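Local structure of Sso-CP2 metallo-carboxypetidase (Sulfolobus solfataricus, 4MMO) at residues Lys63-His71 and Leu155-Glu163; Gly171-Val179 and Arg393-Ala401. The protein probably acts as a zinc-dependent carboxypeptidase of the M20 family, trimming peptides from their C-terminal end. One frame throughout, in Å; residues are numbered along the deposited sequence.

In the fold
Followed from the N terminus, the chain first lays down strand 65-71 and returns, after helix 102-121 and strand 128-134, to set strand 159-161 parallel beside it: contact 1 closes that loop, with 83 residues between its segments. Contact 2 opens only afterwards, so the two stand in series. After segment 171-179 come 213 residues, which include most of the range assigned to M20 dimerisation, before residues 393-401 return to it, consistent with a dimerisation domain inserted into the catalytic domain, as in other M20 peptidases. The contacts meet in one sheet, since strand 395-396 pairs with strand 159-161, where Met162 N lies 2.8 Å from Val396 O, a probable hydrogen bond.

Contact 1 (Lys63-His71 and Leu155-Glu163); sequences KKTLLIYNH and LKADSVIME
Ile68 and Ile161 stand side by side in the close-packed middle of this contact, CG1 against CG1 at 3.8 Å, while Phe430 of helix 417-433 and Arg112 of helix 102-121 also touch Ile161. The backbones beneath run parallel: Leu67 N reaches Ser159 O almost straight (176°), and Tyr69 N meets Ile161 O at 3.0 Å. On the sheet face of Leu67, its CB rests on Ala157 CB at 3.8 Å. Farther along, Met162 folds back on itself (chi2 -55°, chi3 -62°), which swings CE over one face of the Tyr69 ring, 4.0 Å from its centroid, a CH-pi contact. The opposite end is looser and faces solvent: Asp158 OD2 takes the N-H of Thr65 at 2.7 Å through its anti lone pair, and a water joins the same oxygen to Lys63 O and Thr65 OG1. At the buried end, Glu163 OE2 lies at the edge of the His71 ring, 2.9 Å from NE2, because both residues bind the zinc ion. With an alanine at Glu163, the zinc ion would probably lose a carboxylate ligand, leaving His71 and Asp104 of the three residues. His71 ending one parallel strand and Glu163 just past the other form, with Asp104, the zinc site of this M20-family catalytic domain.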
ATOM      1  N   LYS A  63     -21.885 -16.984  47.891  1.00 40.59           N
ATOM      2  CA  LYS A  63     -22.719 -17.761  46.984  1.00 44.60           C
ATOM      3  C   LYS A  63     -22.481 -17.382  45.523  1.00 47.28           C
ATOM      4  O   LYS A  63     -22.664 -18.206  44.625  1.00 49.85           O
ATOM      5  CB  LYS A  63     -24.196 -17.572  47.338  1.00 48.52           C
ATOM      6  CG  LYS A  63     -24.585 -18.170  48.679  1.00 49.46           C
ATOM      7  CD  LYS A  63     -26.065 -17.965  48.980  1.00 52.38           C
ATOM      8  CE  LYS A  63     -26.470 -18.655  50.275  1.00 38.61           C
ATOM      9  NZ  LYS A  63     -25.902 -17.981  51.475  1.00 43.07           N
ATOM     10  N   LYS A  64     -22.080 -16.135  45.293  1.00 32.99           N
ATOM     11  CA  LYS A  64     -21.841 -15.635  43.940  1.00 41.89           C
ATOM     12  C   LYS A  64     -20.352 -15.561  43.617  1.00 37.28           C
ATOM     13  O   LYS A  64     -19.535 -15.235  44.482  1.00 39.41           O
ATOM     14  CB  LYS A  64     -22.467 -14.254  43.766  1.00 39.15           C
ATOM     15  CG  LYS A  64     -23.979 -14.274  43.627  1.00 45.85           C
ATOM     16  CD  LYS A  64     -24.524 -12.863  43.562  1.00 52.16           C
ATOM     17  CE  LYS A  64     -26.009 -12.839  43.255  1.00 50.15           C
ATOM     18  NZ  LYS A  64     -26.492 -11.448  43.043  1.00 38.64           N
ATOM     19  N   THR A  65     -20.016 -15.855  42.363  1.00 38.82           N
ATOM     20  CA  THR A  65     -18.636 -15.797  41.889  1.00 27.68           C
ATOM     21  C   THR A  65     -18.540 -14.897  40.665  1.00 35.89           C
ATOM     22  O   THR A  65     -19.254 -15.094  39.679  1.00 38.37           O
ATOM     23  CB  THR A  65     -18.108 -17.194  41.526  1.00 35.92           C
ATOM     24  OG1 THR A  65     -18.148 -18.035  42.683  1.00 43.63           O
ATOM     25  CG2 THR A  65     -16.671 -17.119  41.008  1.00 44.30           C
ATOM     26  N   LEU A  66     -17.646 -13.915  40.740  1.00 32.10           N
ATOM     27  CA  LEU A  66     -17.412 -12.983  39.648  1.00 29.45           C
ATOM     28  C   LEU A  66     -16.057 -13.244  38.977  1.00 30.33           C
ATOM     29  O   LEU A  66     -15.031 -13.352  39.645  1.00 30.47           O
ATOM     30  CB  LEU A  66     -17.466 -11.547  40.177  1.00 29.06           C
ATOM     31  CG  LEU A  66     -17.120 -10.433  39.188  1.00 36.15           C
ATOM     32  CD1 LEU A  66     -18.162 -10.343  38.083  1.00 40.92           C
ATOM     33  CD2 LEU A  66     -16.980  -9.103  39.910  1.00 34.88           C
ATOM     34  N   LEU A  67     -16.071 -13.343  37.653  1.00 30.53           N
ATOM     35  CA  LEU A  67     -14.850 -13.449  36.860  1.00 30.80           C
ATOM     36  C   LEU A  67     -14.500 -12.072  36.306  1.00 37.08           C
ATOM     37  O   LEU A  67     -15.306 -11.461  35.608  1.00 32.07           O
ATOM     38  CB  LEU A  67     -15.044 -14.449  35.714  1.00 29.48           C
ATOM     39  CG  LEU A  67     -13.848 -14.686  34.782  1.00 35.20           C
ATOM     40  CD1 LEU A  67     -12.637 -15.176  35.555  1.00 37.10           C
ATOM     41  CD2 LEU A  67     -14.210 -15.684  33.695  1.00 33.34           C
ATOM     42  N   ILE A  68     -13.307 -11.580  36.629  1.00 31.28           N
ATOM     43  CA  ILE A  68     -12.868 -10.266  36.165  1.00 34.81           C
ATOM     44  C   ILE A  68     -11.761 -10.405  35.119  1.00 36.95           C
ATOM     45  O   ILE A  68     -10.729 -11.013  35.381  1.00 32.83           O
ATOM     46  CB  ILE A  68     -12.369  -9.395  37.338  1.00 26.37           C
ATOM     47  CG1 ILE A  68     -13.509  -9.171  38.336  1.00 24.94           C
ATOM     48  CG2 ILE A  68     -11.820  -8.058  36.827  1.00 29.12           C
ATOM     49  CD1 ILE A  68     -13.159  -8.278  39.512  1.00 33.83           C
ATOM     50  N   TYR A  69     -11.994  -9.830  33.942  1.00 31.50           N
ATOM     51  CA  TYR A  69     -11.039  -9.874  32.840  1.00 26.07           C
ATOM     52  C   TYR A  69     -10.399  -8.509  32.609  1.00 37.04           C
ATOM     53  O   TYR A  69     -11.084  -7.489  32.545  1.00 31.95           O
ATOM     54  CB  TYR A  69     -11.728 -10.348  31.552  1.00 22.97           C
ATOM     55  CG  TYR A  69     -10.908 -10.144  30.291  1.00 37.31           C
ATOM     56  CD1 TYR A  69     -10.964  -8.947  29.592  1.00 39.05           C
ATOM     57  CD2 TYR A  69     -10.084 -11.151  29.799  1.00 41.36           C
ATOM     58  CE1 TYR A  69     -10.222  -8.751  28.445  1.00 34.86           C
ATOM     59  CE2 TYR A  69      -9.334 -10.963  28.644  1.00 30.97           C
ATOM     60  CZ  TYR A  69      -9.408  -9.761  27.974  1.00 42.41           C
ATOM     61  OH  TYR A  69      -8.667  -9.557  26.831  1.00 40.21           O
ATOM     62  N   ASN A  70      -9.075  -8.507  32.486  1.00 32.56           N
ATOM     63  CA  ASN A  70      -8.328  -7.330  32.054  1.00 31.05           C
ATOM     64  C   ASN A  70      -7.121  -7.791  31.241  1.00 37.97           C
ATOM     65  O   ASN A  70      -6.845  -8.983  31.175  1.00 35.93           O
ATOM     66  CB  ASN A  70      -7.877  -6.495  33.254  1.00 35.68           C
ATOM     67  CG  ASN A  70      -9.023  -5.749  33.914  1.00 35.58           C
ATOM     68  OD1 ASN A  70      -9.485  -6.125  34.990  1.00 34.33           O
ATOM     69  ND2 ASN A  70      -9.476  -4.676  33.277  1.00 34.35           N
ATOM     70  N   HIS A  71      -6.410  -6.863  30.612  1.00 36.13           N
ATOM     71  CA  HIS A  71      -5.197  -7.225  29.881  1.00 29.48           C
ATOM     72  C   HIS A  71      -4.055  -6.281  30.213  1.00 32.48           C
ATOM     73  O   HIS A  71      -4.240  -5.063  30.264  1.00 38.27           O
ATOM     74  CB  HIS A  71      -5.451  -7.273  28.373  1.00 23.80           C
ATOM     75  CG  HIS A  71      -5.846  -5.958  27.777  1.00 33.90           C
ATOM     76  ND1 HIS A  71      -4.932  -4.996  27.426  1.00 27.24           N
ATOM     77  CD2 HIS A  71      -7.067  -5.459  27.468  1.00 44.32           C
ATOM     78  CE1 HIS A  71      -5.571  -3.950  26.919  1.00 34.01           C
ATOM     79  NE2 HIS A  71      -6.864  -4.207  26.936  1.00 38.30           N
ATOM     80  N   LEU A 155     -12.563 -21.872  35.757  1.00 38.19           N
ATOM     81  CA  LEU A 155     -12.981 -20.499  35.499  1.00 37.98           C
ATOM     82  C   LEU A 155     -14.474 -20.269  35.703  1.00 35.82           C
ATOM     83  O   LEU A 155     -14.979 -19.186  35.407  1.00 39.26           O
ATOM     84  CB  LEU A 155     -12.606 -20.107  34.071  1.00 46.02           C
ATOM     85  CG  LEU A 155     -11.106 -20.051  33.789  1.00 37.37           C
ATOM     86  CD1 LEU A 155     -10.864 -19.851  32.301  1.00 42.68           C
ATOM     87  CD2 LEU A 155     -10.453 -18.941  34.598  1.00 36.75           C
ATOM     88  N   LYS A 156     -15.177 -21.280  36.205  1.00 30.42           N
ATOM     89  CA  LYS A 156     -16.618 -21.175  36.407  1.00 50.15           C
ATOM     90  C   LYS A 156     -16.964 -19.974  37.277  1.00 43.16           C
ATOM     91  O   LYS A 156     -16.365 -19.761  38.330  1.00 45.56           O
ATOM     92  CB  LYS A 156     -17.176 -22.446  37.048  1.00 35.83           C
ATOM     93  CG  LYS A 156     -18.687 -22.411  37.236  1.00 58.83           C
ATOM     94  CD  LYS A 156     -19.204 -23.653  37.940  1.00 67.02           C
ATOM     95  CE  LYS A 156     -20.724 -23.643  38.018  1.00 70.06           C
ATOM     96  NZ  LYS A 156     -21.259 -24.906  38.591  1.00 80.70           N
ATOM     97  N   ALA A 157     -17.934 -19.191  36.818  1.00 37.63           N
ATOM     98  CA  ALA A 157     -18.402 -18.025  37.554  1.00 34.47           C
ATOM     99  C   ALA A 157     -19.831 -17.721  37.127  1.00 34.73           C
ATOM    100  O   ALA A 157     -20.258 -18.142  36.054  1.00 34.83           O
ATOM    101  CB  ALA A 157     -17.502 -16.838  37.284  1.00 25.11           C
ATOM    102  N   ASP A 158     -20.565 -16.991  37.965  1.00 30.98           N
ATOM    103  CA  ASP A 158     -21.956 -16.651  37.668  1.00 39.79           C
ATOM    104  C   ASP A 158     -22.045 -15.451  36.741  1.00 42.81           C
ATOM    105  O   ASP A 158     -23.035 -15.276  36.036  1.00 33.84           O
ATOM    106  CB  ASP A 158     -22.720 -16.361  38.958  1.00 32.35           C
ATOM    107  CG  ASP A 158     -22.580 -17.475  39.969  1.00 36.97           C
ATOM    108  OD1 ASP A 158     -23.096 -18.581  39.706  1.00 56.14           O
ATOM    109  OD2 ASP A 158     -21.945 -17.248  41.019  1.00 42.36           O
ATOM    110  N   SER A 159     -21.012 -14.618  36.747  1.00 35.28           N
ATOM    111  CA  SER A 159     -20.985 -13.455  35.872  1.00 36.63           C
ATOM    112  C   SER A 159     -19.554 -13.051  35.564  1.00 41.97           C
ATOM    113  O   SER A 159     -18.617 -13.480  36.234  1.00 31.38           O
ATOM    114  CB  SER A 159     -21.729 -12.283  36.511  1.00 33.66           C
ATOM    115  OG  SER A 159     -21.090 -11.863  37.701  1.00 46.46           O
ATOM    116  N   VAL A 160     -19.404 -12.216  34.542  1.00 34.99           N
ATOM    117  CA  VAL A 160     -18.098 -11.759  34.117  1.00 34.91           C
ATOM    118  C   VAL A 160     -18.135 -10.286  33.747  1.00 35.68           C
ATOM    119  O   VAL A 160     -19.098  -9.815  33.139  1.00 26.99           O
ATOM    120  CB  VAL A 160     -17.585 -12.585  32.910  1.00 46.57           C
ATOM    121  CG1 VAL A 160     -18.600 -12.567  31.771  1.00 40.58           C
ATOM    122  CG2 VAL A 160     -16.233 -12.074  32.435  1.00 35.44           C
ATOM    123  N   ILE A 161     -17.086  -9.559  34.124  1.00 33.42           N
ATOM    124  CA  ILE A 161     -16.901  -8.197  33.641  1.00 31.12           C
ATOM    125  C   ILE A 161     -15.652  -8.130  32.762  1.00 29.40           C
ATOM    126  O   ILE A 161     -14.590  -8.643  33.119  1.00 34.00           O
ATOM    127  CB  ILE A 161     -16.859  -7.156  34.790  1.00 37.99           C
ATOM    128  CG1 ILE A 161     -15.686  -7.408  35.739  1.00 41.09           C
ATOM    129  CG2 ILE A 161     -18.191  -7.175  35.565  1.00 41.45           C
ATOM    130  CD1 ILE A 161     -15.424  -6.251  36.686  1.00 33.33           C
ATOM    131  N   MET A 162     -15.802  -7.516  31.593  1.00 36.67           N
ATOM    132  CA  MET A 162     -14.718  -7.434  30.628  1.00 39.71           C
ATOM    133  C   MET A 162     -13.772  -6.292  31.000  1.00 27.10           C
ATOM    134  O   MET A 162     -13.814  -5.804  32.130  1.00 31.87           O
ATOM    135  CB  MET A 162     -15.284  -7.274  29.219  1.00 31.69           C
ATOM    136  CG  MET A 162     -16.141  -8.445  28.771  1.00 31.59           C
ATOM    137  SD  MET A 162     -15.304 -10.043  28.889  1.00 42.05           S
ATOM    138  CE  MET A 162     -13.948  -9.785  27.737  1.00 36.73           C
ATOM    139  N   GLU A 163     -12.919  -5.876  30.064  1.00 32.56           N
ATOM    140  CA  GLU A 163     -11.813  -4.976  30.392  1.00 40.72           C
ATOM    141  C   GLU A 163     -12.309  -3.635  30.943  1.00 40.59           C
ATOM    142  O   GLU A 163     -11.607  -2.972  31.709  1.00 38.09           O
ATOM    143  CB  GLU A 163     -10.864  -4.788  29.187  1.00 29.82           C
ATOM    144  CG  GLU A 163     -11.241  -3.709  28.174  1.00 38.54           C
ATOM    145  CD  GLU A 163     -10.120  -3.429  27.163  1.00 41.92           C
ATOM    146  OE1 GLU A 163      -9.588  -2.301  27.149  1.00 48.63           O
ATOM    147  OE2 GLU A 163      -9.747  -4.326  26.382  1.00 44.63           O
TER
HETATM  148  O   HOH W   1     -20.468 -19.252  42.797  1.00 54.18           O

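Contact 2 (Gly171-Val179 and Arg393-Ala401); sequences GRPQIVLGV and RDAVSAIGA
Val176 and Ser397 are locked together by two backbone hydrogen bonds, an antiparallel hydrogen-bonded pair that forms a single bridge. Ser397 N donates to Val176 O at 2.8 Å, and Val176 N donates to Ser397 O at 3.0 Å. Beyond this pair the direct backbone bonding gives way to a water, which donates to Gln174 O at 2.7 Å and accepts from Ile399 N at 2.8 Å. Around this polar core lies apolar packing. Ile175 divides its two branches between neighbours: CG2, anti to the backbone N, presses on Val396 CG2 at 3.6 Å, whereas CD1 reaches Ala398 CB at the same distance. Leu177 extends the patch, its CD2 lying 4.1 Å from Val396 CG2. Met359 of helix 354-367 touches both Ile175 and Ala398, and Val396 also packs on Ile161 of the neighbouring strand. The nearest side-chain atoms of Ser397 and the zinc ligand Glu163 are about 5 Å apart. Through Ser397, which follows strand 395-396, the single bridge links the small parallel sheet of strands 174-176 and 372-374 to the edge of the larger mixed sheet, beside the zinc site of the M20 catalytic domain.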
ATOM      1  N   GLY A 171     -18.656  12.961  29.698  1.00 59.51           N
ATOM      2  CA  GLY A 171     -18.093  12.615  30.991  1.00 50.91           C
ATOM      3  C   GLY A 171     -18.952  11.648  31.784  1.00 52.17           C
ATOM      4  O   GLY A 171     -18.744  11.459  32.982  1.00 44.70           O
ATOM      5  N   ARG A 172     -19.919  11.030  31.116  1.00 42.91           N
ATOM      6  CA  ARG A 172     -20.785  10.047  31.752  1.00 51.04           C
ATOM      7  C   ARG A 172     -20.171   8.659  31.635  1.00 48.38           C
ATOM      8  O   ARG A 172     -19.600   8.322  30.598  1.00 37.30           O
ATOM      9  CB  ARG A 172     -22.157  10.055  31.088  1.00 56.56           C
ATOM     10  CG  ARG A 172     -22.901  11.369  31.239  1.00 61.75           C
ATOM     11  CD  ARG A 172     -24.013  11.506  30.218  1.00 68.57           C
ATOM     12  NE  ARG A 172     -23.490  11.527  28.856  1.00 75.08           N
ATOM     13  CZ  ARG A 172     -24.221  11.767  27.774  1.00 83.31           C
ATOM     14  NH1 ARG A 172     -25.520  12.012  27.880  1.00 88.08           N
ATOM     15  NH2 ARG A 172     -23.648  11.763  26.578  1.00 71.15           N
ATOM     16  N   PRO A 173     -20.284   7.841  32.695  1.00 53.11           N
ATOM     17  CA  PRO A 173     -19.763   6.475  32.588  1.00 42.20           C
ATOM     18  C   PRO A 173     -20.523   5.668  31.540  1.00 46.72           C
ATOM     19  O   PRO A 173     -21.701   5.942  31.299  1.00 50.92           O
ATOM     20  CB  PRO A 173     -19.990   5.899  33.988  1.00 37.46           C
ATOM     21  CG  PRO A 173     -21.105   6.716  34.563  1.00 50.21           C
ATOM     22  CD  PRO A 173     -20.929   8.089  33.998  1.00 50.48           C
ATOM     23  N   GLN A 174     -19.852   4.695  30.926  1.00 41.28           N
ATOM     24  CA  GLN A 174     -20.455   3.885  29.872  1.00 43.06           C
ATOM     25  C   GLN A 174     -20.594   2.422  30.275  1.00 43.91           C
ATOM     26  O   GLN A 174     -19.704   1.845  30.900  1.00 48.62           O
ATOM     27  CB  GLN A 174     -19.639   3.998  28.585  1.00 38.26           C
ATOM     28  CG  GLN A 174     -19.680   5.385  27.969  1.00 43.53           C
ATOM     29  CD  GLN A 174     -18.902   5.471  26.680  1.00 57.08           C
ATOM     30  OE1 GLN A 174     -19.452   5.810  25.634  1.00 76.66           O
ATOM     31  NE2 GLN A 174     -17.609   5.171  26.748  1.00 54.49           N
ATOM     32  N   ILE A 175     -21.734   1.841  29.914  1.00 33.45           N
ATOM     33  CA  ILE A 175     -22.026   0.438  30.169  1.00 34.39           C
ATOM     34  C   ILE A 175     -22.223  -0.221  28.813  1.00 35.09           C
ATOM     35  O   ILE A 175     -23.079   0.199  28.032  1.00 44.78           O
ATOM     36  CB  ILE A 175     -23.316   0.257  31.001  1.00 37.62           C
ATOM     37  CG1 ILE A 175     -23.299   1.143  32.254  1.00 38.24           C
ATOM     38  CG2 ILE A 175     -23.514  -1.207  31.376  1.00 30.68           C
ATOM     39  CD1 ILE A 175     -22.222   0.813  33.245  1.00 46.98           C
ATOM     40  N   VAL A 176     -21.431  -1.250  28.537  1.00 48.93           N
ATOM     41  CA  VAL A 176     -21.422  -1.873  27.220  1.00 45.07           C
ATOM     42  C   VAL A 176     -21.769  -3.356  27.324  1.00 38.86           C
ATOM     43  O   VAL A 176     -21.087  -4.121  28.007  1.00 37.27           O
ATOM     44  CB  VAL A 176     -20.060  -1.680  26.549  1.00 38.19           C
ATOM     45  CG1 VAL A 176     -20.095  -2.165  25.109  1.00 37.69           C
ATOM     46  CG2 VAL A 176     -19.657  -0.202  26.608  1.00 34.07           C
ATOM     47  N   LEU A 177     -22.829  -3.751  26.627  1.00 32.40           N
ATOM     48  CA  LEU A 177     -23.414  -5.078  26.785  1.00 31.67           C
ATOM     49  C   LEU A 177     -23.010  -6.050  25.681  1.00 42.52           C
ATOM     50  O   LEU A 177     -23.713  -7.031  25.433  1.00 38.80           O
ATOM     51  CB  LEU A 177     -24.940  -4.966  26.808  1.00 34.24           C
ATOM     52  CG  LEU A 177     -25.519  -3.925  27.766  1.00 31.54           C
ATOM     53  CD1 LEU A 177     -27.037  -3.993  27.754  1.00 37.64           C
ATOM     54  CD2 LEU A 177     -24.987  -4.126  29.174  1.00 30.64           C
ATOM     55  N   GLY A 178     -21.892  -5.787  25.013  1.00 31.61           N
ATOM     56  CA  GLY A 178     -21.453  -6.674  23.953  1.00 26.88           C
ATOM     57  C   GLY A 178     -20.327  -6.136  23.093  1.00 37.11           C
ATOM     58  O   GLY A 178     -19.753  -5.089  23.374  1.00 34.31           O
ATOM     59  N   VAL A 179     -20.013  -6.876  22.036  1.00 35.62           N
ATOM     60  CA  VAL A 179     -18.983  -6.481  21.086  1.00 29.53           C
ATOM     61  C   VAL A 179     -19.314  -6.999  19.696  1.00 32.27           C
ATOM     62  O   VAL A 179     -20.029  -7.988  19.545  1.00 35.90           O
ATOM     63  CB  VAL A 179     -17.606  -7.055  21.472  1.00 26.23           C
ATOM     64  CG1 VAL A 179     -17.152  -6.512  22.809  1.00 31.93           C
ATOM     65  CG2 VAL A 179     -17.651  -8.580  21.511  1.00 26.30           C
ATOM     66  N   ARG A 393     -23.468 -16.100  30.518  1.00 48.17           N
ATOM     67  CA  ARG A 393     -24.408 -15.232  29.820  1.00 51.99           C
ATOM     68  C   ARG A 393     -24.408 -13.825  30.409  1.00 37.73           C
ATOM     69  O   ARG A 393     -24.579 -12.837  29.693  1.00 33.48           O
ATOM     70  CB  ARG A 393     -25.814 -15.837  29.908  1.00 40.73           C
ATOM     71  CG  ARG A 393     -26.792 -15.341  28.854  1.00 87.06           C
ATOM     72  CD  ARG A 393     -28.144 -16.041  28.977  1.00 87.06           C
ATOM     73  N   ASP A 394     -24.227 -13.734  31.722  1.00 30.76           N
ATOM     74  CA  ASP A 394     -24.259 -12.443  32.397  1.00 34.37           C
ATOM     75  C   ASP A 394     -22.898 -11.777  32.281  1.00 44.67           C
ATOM     76  O   ASP A 394     -22.030 -11.954  33.138  1.00 41.87           O
ATOM     77  CB  ASP A 394     -24.662 -12.607  33.866  1.00 41.63           C
ATOM     78  CG  ASP A 394     -26.068 -13.173  34.028  1.00 51.38           C
ATOM     79  OD1 ASP A 394     -26.871 -13.047  33.082  1.00 46.26           O
ATOM     80  OD2 ASP A 394     -26.372 -13.741  35.097  1.00 52.29           O
ATOM     81  N   ALA A 395     -22.723 -11.020  31.201  1.00 34.62           N
ATOM     82  CA  ALA A 395     -21.465 -10.342  30.923  1.00 46.55           C
ATOM     83  C   ALA A 395     -21.706  -8.869  30.625  1.00 43.46           C
ATOM     84  O   ALA A 395     -22.715  -8.503  30.032  1.00 43.22           O
ATOM     85  CB  ALA A 395     -20.754 -11.008  29.755  1.00 40.75           C
ATOM     86  N   VAL A 396     -20.764  -8.033  31.045  1.00 44.08           N
ATOM     87  CA  VAL A 396     -20.831  -6.598  30.805  1.00 31.82           C
ATOM     88  C   VAL A 396     -19.415  -6.030  30.712  1.00 35.21           C
ATOM     89  O   VAL A 396     -18.469  -6.615  31.242  1.00 35.45           O
ATOM     90  CB  VAL A 396     -21.596  -5.880  31.942  1.00 28.88           C
ATOM     91  CG1 VAL A 396     -20.895  -6.090  33.275  1.00 36.66           C
ATOM     92  CG2 VAL A 396     -21.765  -4.392  31.646  1.00 29.42           C
ATOM     93  N   SER A 397     -19.276  -4.900  30.028  1.00 39.54           N
ATOM     94  CA  SER A 397     -18.024  -4.162  30.021  1.00 46.99           C
ATOM     95  C   SER A 397     -18.264  -2.771  30.585  1.00 52.15           C
ATOM     96  O   SER A 397     -18.883  -1.921  29.941  1.00 47.15           O
ATOM     97  CB  SER A 397     -17.447  -4.068  28.612  1.00 40.03           C
ATOM     98  OG  SER A 397     -16.142  -3.514  28.649  1.00 51.21           O
ATOM     99  N   ALA A 398     -17.772  -2.552  31.798  1.00 49.75           N
ATOM    100  CA  ALA A 398     -17.973  -1.292  32.490  1.00 57.39           C
ATOM    101  C   ALA A 398     -16.917  -1.120  33.566  1.00 44.14           C
ATOM    102  O   ALA A 398     -16.277  -2.091  33.961  1.00 41.38           O
ATOM    103  CB  ALA A 398     -19.334  -1.270  33.111  1.00 42.71           C
ATOM    104  N   ILE A 399     -16.817   0.109  34.070  1.00 42.29           N
ATOM    105  CA  ILE A 399     -15.728   0.584  34.929  1.00 43.04           C
ATOM    106  C   ILE A 399     -14.557   0.979  34.044  1.00 45.15           C
ATOM    107  O   ILE A 399     -14.103   0.191  33.218  1.00 55.37           O
ATOM    108  CB  ILE A 399     -15.263  -0.433  35.996  1.00 46.34           C
ATOM    109  CG1 ILE A 399     -16.454  -0.923  36.827  1.00 47.53           C
ATOM    110  CG2 ILE A 399     -14.213   0.205  36.899  1.00 30.07           C
ATOM    111  CD1 ILE A 399     -16.137  -2.096  37.733  1.00 44.56           C
ATOM    112  N   GLY A 400     -14.079   2.207  34.213  1.00 48.94           N
ATOM    113  CA  GLY A 400     -12.982   2.709  33.407  1.00 45.23           C
ATOM    114  C   GLY A 400     -12.246   3.863  34.052  1.00 48.94           C
ATOM    115  O   GLY A 400     -12.855   4.840  34.494  1.00 57.25           O
ATOM    116  N   ALA A 401     -10.924   3.742  34.105  1.00 35.17           N
ATOM    117  CA  ALA A 401     -10.081   4.796  34.648  1.00 36.51           C
ATOM    118  C   ALA A 401      -9.930   5.925  33.634  1.00 48.17           C
ATOM    119  O   ALA A 401      -9.588   7.052  33.992  1.00 62.63           O
ATOM    120  CB  ALA A 401      -8.728   4.235  35.012  1.00 48.94           C
TER
HETATM  121  O   HOH W   2     -18.758   2.026  33.468  1.00 39.58           O